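Local structure of NH(3)-dependent NAD(+) synthetase (Francisella tularensis subsp. holarctica LVS, 3FIU) at residues Q14-V17 with N18-S21. The protein belongs to the NAD synthase family of the HUP clan and is built as a dimer of subunits with a parallel-sheet alpha/beta core. Residues are numbered along the deposited sequence; the frame is centred on the assembly and turned at random.
Sequences QKLV and NWLS
Gln-14 and Asn-18, one turn apart on the exposed side of helix 9-25, are joined by both backbone and side chain. The amide nitrogen NE2 of Gln-14 donates to OD1 of Asn-18 at 2.9 Å, a bent bond with an angle of 139° at the hydrogen. OD1 lies nearly in the amide plane of Gln-14, yet NE2 stands above the carbonyl plane of Asn-18, and the two amides are turned 45° against each other. In Gln-14, CG is anti to the backbone N (chi1 -170°), beside the carbonyl carbon, and the chain then bends at chi2, which brings NE2 to the next turn, beside Asn-18. Beneath this link, the backbone N of Asn-18 bonds to O of Gln-14 at 3.0 Å.

The backbone N of Trp-19, Leu-20 and Ser-21 likewise donates to O four residues earlier, on Lys-15, Leu-16 and Val-17, as in a regular alpha-helix; N of Leu-20 lies 2.7 Å from O of Leu-16. This part of the helix is amphipathic and packs on the outside of the alpha/beta core, its buried side against helix 40-51, where Leu-16, Val-17 and Leu-20 all meet Leu-48.

Next to that apolar strip, the side chains of Leu-16 and Trp-19 run together off the helix, with CD1 of Leu-16 approaching the indole obliquely, 4.0 Å from CE3 of Trp-19. Ile-163 and Pro-165 also pack on Trp-19. Across the dimer interface, Phe-249 of the second subunit reaches Lys-15 and Leu-16, and Thr-246 of that subunit touches Trp-19.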
loop_
_atom_site.group_PDB
_atom_site.type_symbol
_atom_site.label_atom_id
_atom_site.label_comp_id
_atom_site.label_asym_id
_atom_site.label_seq_id
_atom_site.Cartn_x
_atom_site.Cartn_y
_atom_site.Cartn_z
ATOM N N GLN A 14 0.421 25.876 -13.498
ATOM C CA GLN A 14 1.063 25.506 -14.752
ATOM C C GLN A 14 2.285 24.624 -14.527
ATOM O O GLN A 14 2.528 23.697 -15.303
ATOM C CB GLN A 14 1.443 26.736 -15.587
ATOM C CG GLN A 14 1.891 26.383 -17.004
ATOM C CD GLN A 14 0.844 25.551 -17.743
ATOM O OE1 GLN A 14 -0.295 25.992 -17.922
ATOM N NE2 GLN A 14 1.217 24.335 -18.151
ATOM N N LYS A 15 3.036 24.905 -13.465
ATOM C CA LYS A 15 4.200 24.076 -13.131
ATOM C C LYS A 15 3.784 22.650 -12.805
ATOM O O LYS A 15 4.386 21.702 -13.284
ATOM C CB LYS A 15 5.004 24.681 -11.997
ATOM C CG LYS A 15 5.974 25.763 -12.463
ATOM C CD LYS A 15 6.432 26.636 -11.310
ATOM C CE LYS A 15 7.295 27.781 -11.841
ATOM N NZ LYS A 15 6.994 29.105 -11.226
ATOM N N LEU A 16 2.720 22.516 -12.019
ATOM C CA LEU A 16 2.202 21.218 -11.622
ATOM C C LEU A 16 1.680 20.425 -12.817
ATOM O O LEU A 16 1.956 19.225 -12.952
ATOM C CB LEU A 16 1.110 21.441 -10.587
ATOM C CG LEU A 16 1.107 20.576 -9.338
ATOM C CD1 LEU A 16 2.520 20.109 -8.934
ATOM C CD2 LEU A 16 0.395 21.330 -8.226
ATOM N N VAL A 17 0.952 21.107 -13.707
ATOM C CA VAL A 17 0.426 20.488 -14.930
ATOM C C VAL A 17 1.573 19.968 -15.822
ATOM O O VAL A 17 1.514 18.844 -16.346
ATOM C CB VAL A 17 -0.507 21.470 -15.728
ATOM C CG1 VAL A 17 -0.885 20.877 -17.064
ATOM C CG2 VAL A 17 -1.789 21.790 -14.925
ATOM N N ASN A 18 2.609 20.786 -15.988
ATOM C CA ASN A 18 3.781 20.392 -16.779
ATOM C C ASN A 18 4.466 19.174 -16.157
ATOM O O ASN A 18 4.774 18.200 -16.854
ATOM C CB ASN A 18 4.780 21.547 -16.878
ATOM C CG ASN A 18 4.289 22.694 -17.762
ATOM O OD1 ASN A 18 3.459 22.505 -18.654
ATOM N ND2 ASN A 18 4.818 23.891 -17.518
ATOM N N TRP A 19 4.648 19.232 -14.834
ATOM C CA TRP A 19 5.252 18.139 -14.069
ATOM C C TRP A 19 4.419 16.851 -14.134
ATOM O O TRP A 19 4.959 15.762 -14.363
ATOM C CB TRP A 19 5.497 18.591 -12.634
ATOM C CG TRP A 19 6.065 17.522 -11.727
ATOM C CD1 TRP A 19 7.368 17.127 -11.640
ATOM C CD2 TRP A 19 5.336 16.720 -10.786
ATOM N NE1 TRP A 19 7.504 16.131 -10.693
ATOM C CE2 TRP A 19 6.271 15.865 -10.154
ATOM C CE3 TRP A 19 3.986 16.659 -10.403
ATOM C CZ2 TRP A 19 5.898 14.945 -9.177
ATOM C CZ3 TRP A 19 3.607 15.741 -9.429
ATOM C CH2 TRP A 19 4.568 14.905 -8.815
ATOM N N LEU A 20 3.109 16.961 -13.945
ATOM C CA LEU A 20 2.247 15.801 -14.090
ATOM C C LEU A 20 2.388 15.187 -15.478
ATOM O O LEU A 20 2.556 13.964 -15.607
ATOM C CB LEU A 20 0.782 16.146 -13.807
ATOM C CG LEU A 20 0.383 16.277 -12.344
ATOM C CD1 LEU A 20 -1.009 16.885 -12.258
ATOM C CD2 LEU A 20 0.475 14.941 -11.569
ATOM N N SER A 21 2.350 16.036 -16.507
ATOM C CA SER A 21 2.469 15.568 -17.877
ATOM C C SER A 21 3.786 14.838 -18.130
ATOM O O SER A 21 3.771 13.707 -18.590
ATOM C CB SER A 21 2.285 16.710 -18.887
ATOM O OG SER A 21 2.250 16.136 -20.175
#